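Local coordinates for protein glutamate tRNA ligase (Elizabethkingia meningoseptica, PDB 6BRL) that probably charges tRNA(Glu) with glutamate at the expense of ATP, as a class I aminoacyl-tRNA synthetase that binds its amino acid, at residues 63-68 / 283-288. Numbering follows the deposited sequence.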
ATOM      1  N   GLU A  63      -8.393   8.743   9.365  1.00 27.94           N
ATOM      2  CA  GLU A  63      -8.476   7.658  10.331  1.00 31.79           C
ATOM      3  C   GLU A  63      -9.410   6.562   9.837  1.00 33.45           C
ATOM      4  O   GLU A  63      -9.144   5.372  10.044  1.00 25.77           O
ATOM      5  CB  GLU A  63      -8.919   8.191  11.687  1.00 33.97           C
ATOM      6  CG  GLU A  63      -9.203   7.091  12.685  1.00 36.22           C
ATOM      7  CD  GLU A  63      -9.547   7.599  14.108  1.00 41.67           C
ATOM      8  OE1 GLU A  63      -9.194   8.765  14.477  1.00 34.92           O
ATOM      9  OE2 GLU A  63     -10.183   6.799  14.832  1.00 36.80           O
ATOM     10  N   GLU A  64     -10.516   6.941   9.187  1.00 28.70           N
ATOM     11  CA  GLU A  64     -11.389   5.934   8.607  1.00 30.33           C
ATOM     12  C   GLU A  64     -10.652   5.139   7.528  1.00 32.50           C
ATOM     13  O   GLU A  64     -10.792   3.910   7.423  1.00 33.02           O
ATOM     14  CB  GLU A  64     -12.631   6.607   8.006  1.00 34.98           C
ATOM     15  CG  GLU A  64     -13.580   7.200   9.039  1.00 46.32           C
ATOM     16  CD  GLU A  64     -13.191   8.592   9.574  1.00 50.59           C
ATOM     17  OE1 GLU A  64     -14.006   9.132  10.354  1.00 54.08           O
ATOM     18  OE2 GLU A  64     -12.113   9.144   9.231  1.00 43.84           O
ATOM     19  N   TYR A  65      -9.908   5.845   6.684  1.00 32.34           N
ATOM     20  CA  TYR A  65      -9.149   5.196   5.625  1.00 30.97           C
ATOM     21  C   TYR A  65      -8.200   4.162   6.214  1.00 24.31           C
ATOM     22  O   TYR A  65      -8.130   3.008   5.752  1.00 25.60           O
ATOM     23  CB  TYR A  65      -8.390   6.265   4.823  1.00 29.48           C
ATOM     24  CG  TYR A  65      -7.663   5.732   3.600  1.00 29.56           C
ATOM     25  CD1 TYR A  65      -6.430   5.090   3.723  1.00 31.78           C
ATOM     26  CD2 TYR A  65      -8.217   5.878   2.322  1.00 34.69           C
ATOM     27  CE1 TYR A  65      -5.768   4.587   2.599  1.00 30.90           C
ATOM     28  CE2 TYR A  65      -7.569   5.398   1.206  1.00 34.34           C
ATOM     29  CZ  TYR A  65      -6.330   4.733   1.364  1.00 29.10           C
ATOM     30  OH  TYR A  65      -5.651   4.242   0.271  1.00 31.81           O
ATOM     31  N   ILE A  66      -7.484   4.552   7.274  1.00 23.32           N
ATOM     32  CA  ILE A  66      -6.509   3.650   7.894  1.00 24.99           C
ATOM     33  C   ILE A  66      -7.185   2.377   8.382  1.00 26.47           C
ATOM     34  O   ILE A  66      -6.717   1.264   8.104  1.00 24.52           O
ATOM     35  CB  ILE A  66      -5.763   4.360   9.041  1.00 26.26           C
ATOM     36  CG1 ILE A  66      -4.834   5.441   8.500  1.00 25.03           C
ATOM     37  CG2 ILE A  66      -4.988   3.333   9.897  1.00 28.48           C
ATOM     38  CD1 ILE A  66      -4.517   6.523   9.541  1.00 27.91           C
ATOM     39  N   MET A  67      -8.283   2.515   9.137  1.00 28.71           N
ATOM     40  CA  MET A  67      -8.996   1.330   9.618  1.00 24.72           C
ATOM     41  C   MET A  67      -9.470   0.477   8.450  1.00 25.48           C
ATOM     42  O   MET A  67      -9.312  -0.755   8.458  1.00 28.55           O
ATOM     43  CB  MET A  67     -10.198   1.722  10.488  1.00 28.45           C
ATOM     44  CG  MET A  67      -9.830   2.320  11.859  1.00 35.37           C
ATOM     45  SD  MET A  67      -8.636   1.251  12.724  1.00 40.20           S
ATOM     46  CE  MET A  67      -9.530  -0.293  12.916  1.00 33.37           C
ATOM     47  N   GLU A  68     -10.023   1.112   7.426  1.00 23.62           N
ATOM     48  CA  GLU A  68     -10.526   0.340   6.294  1.00 28.96           C
ATOM     49  C   GLU A  68      -9.408  -0.382   5.543  1.00 27.37           C
ATOM     50  O   GLU A  68      -9.591  -1.524   5.094  1.00 26.18           O
ATOM     51  CB  GLU A  68     -11.312   1.243   5.338  1.00 35.83           C
ATOM     52  CG  GLU A  68     -12.145   0.416   4.380  1.00 43.86           C
ATOM     53  CD  GLU A  68     -12.967   1.246   3.372  1.00 54.08           C
ATOM     54  OE1 GLU A  68     -13.163   2.476   3.570  1.00 50.05           O
ATOM     55  OE2 GLU A  68     -13.398   0.631   2.368  1.00 48.79           O
ATOM     56  N   LEU A 283      -6.335   1.790  -1.156  1.00 28.68           N
ATOM     57  CA  LEU A 283      -7.737   2.020  -1.481  1.00 31.30           C
ATOM     58  C   LEU A 283      -7.911   3.385  -2.126  1.00 33.60           C
ATOM     59  O   LEU A 283      -7.040   4.260  -2.026  1.00 26.41           O
ATOM     60  CB  LEU A 283      -8.640   1.964  -0.230  1.00 40.79           C
ATOM     61  CG  LEU A 283      -8.373   0.983   0.906  1.00 30.92           C
ATOM     62  CD1 LEU A 283      -9.226   1.376   2.109  1.00 27.77           C
ATOM     63  CD2 LEU A 283      -8.720  -0.429   0.482  1.00 26.84           C
ATOM     64  N   ASN A 284      -9.066   3.562  -2.784  1.00 34.55           N
ATOM     65  CA  ASN A 284      -9.420   4.843  -3.366  1.00 36.93           C
ATOM     66  C   ASN A 284      -9.268   5.937  -2.331  1.00 31.82           C
ATOM     67  O   ASN A 284      -9.610   5.756  -1.159  1.00 35.71           O
ATOM     68  CB  ASN A 284     -10.886   4.890  -3.831  1.00 36.96           C
ATOM     69  CG  ASN A 284     -11.117   4.259  -5.189  1.00 48.87           C
ATOM     70  OD1 ASN A 284     -10.204   3.696  -5.811  1.00 46.29           O
ATOM     71  ND2 ASN A 284     -12.377   4.351  -5.657  1.00 49.79           N
ATOM     72  N   PHE A 285      -8.886   7.117  -2.794  1.00 28.97           N
ATOM     73  CA  PHE A 285      -8.974   8.254  -1.896  1.00 35.73           C
ATOM     74  C   PHE A 285      -9.211   9.515  -2.697  1.00 44.12           C
ATOM     75  O   PHE A 285      -8.543   9.744  -3.705  1.00 42.88           O
ATOM     76  CB  PHE A 285      -7.718   8.427  -1.055  1.00 39.20           C
ATOM     77  CG  PHE A 285      -7.810   9.602  -0.125  1.00 48.27           C
ATOM     78  CD1 PHE A 285      -8.615   9.532   1.006  1.00 54.13           C
ATOM     79  CD2 PHE A 285      -7.166  10.788  -0.424  1.00 52.35           C
ATOM     80  CE1 PHE A 285      -8.745  10.624   1.859  1.00 57.13           C
ATOM     81  CE2 PHE A 285      -7.283  11.882   0.418  1.00 58.98           C
ATOM     82  CZ  PHE A 285      -8.072  11.798   1.562  1.00 59.01           C
ATOM     83  N   THR A 286     -10.135  10.342  -2.211  1.00 45.89           N
ATOM     84  CA  THR A 286     -10.564  11.553  -2.896  1.00 51.49           C
ATOM     85  C   THR A 286     -10.037  12.787  -2.185  1.00 54.91           C
ATOM     86  O   THR A 286     -10.356  13.017  -1.013  1.00 46.70           O
ATOM     87  CB  THR A 286     -12.078  11.606  -2.981  1.00 53.37           C
ATOM     88  OG1 THR A 286     -12.517  10.466  -3.724  1.00 55.19           O
ATOM     89  CG2 THR A 286     -12.513  12.868  -3.702  1.00 50.74           C
ATOM     90  N   ASP A 287      -9.246  13.579  -2.909  1.00 66.22           N
ATOM     91  CA  ASP A 287      -8.643  14.789  -2.361  1.00 72.87           C
ATOM     92  C   ASP A 287      -9.698  15.876  -2.186  1.00 67.43           C
ATOM     93  O   ASP A 287     -10.467  16.167  -3.103  1.00 58.71           O
ATOM     94  CB  ASP A 287      -7.521  15.276  -3.289  1.00 81.77           C
ATOM     95  CG  ASP A 287      -6.941  16.634  -2.872  1.00 88.37           C
ATOM     96  OD1 ASP A 287      -6.180  16.703  -1.876  1.00 88.67           O
ATOM     97  OD2 ASP A 287      -7.227  17.636  -3.559  1.00 89.38           O
ATOM     98  N   SER A 288      -9.732  16.486  -1.005  1.00 69.73           N
ATOM     99  CA  SER A 288     -10.662  17.590  -0.790  1.00 81.22           C
ATOM    100  C   SER A 288     -10.339  18.778  -1.702  1.00 85.39           C
ATOM    101  O   SER A 288     -11.231  19.330  -2.363  1.00 80.57           O
ATOM    102  CB  SER A 288     -10.637  17.997   0.683  1.00 83.19           C
ATOM    103  OG  SER A 288     -10.844  19.391   0.830  1.00 89.40           O
TER
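Tyr65 reaches from helix 62-73 to the backbone of 283-288, and its phenol gives a hydrogen bond to the carbonyl oxygen of Leu283 (OH to O, 2.7 Å). The bond meets the acceptor at a C=O...OH angle of 115°, with the hydroxyl tilted out of the carbonyl plane. Leu283 O itself lies in the plane of the phenol ring, at its edge. The carbonyl of Asn284 also approaches that edge, its O 3.1 Å from Tyr65 CE2, so two successive carbonyls line one rim of the ring. With CG anti to the backbone N (chi1 -174°), the ring of Tyr65 stands out from the helix towards the loop.

Leu283 CD1 lies over one face of this ring and also packs on the aliphatic part of Glu68, one turn further along the helix, 3.8 Å from Glu68 CG. The extended Glu68 chain carries its carboxylate past the leucine to a salt bridge with Arg298. Phe285 turns its edge to the face of Tyr65 opposite Leu283 CD1, in an offset T-shaped pair, centroids 5.8 Å apart and planes at 88°; its CB lies obliquely to the tyrosine ring, 3.8 Å from Tyr65 CE2. Phe281 and Pro282 touch the tyrosine as well, while Leu283 also touches Ala69 and Trp72 of the same helix.

The tyrosine, whose side chain lies about 13 Å from the bound glutamate, thus joins a helix of the class I catalytic domain to the loop entering the two-stranded antiparallel hairpin 285-286/293-294, as structural packing.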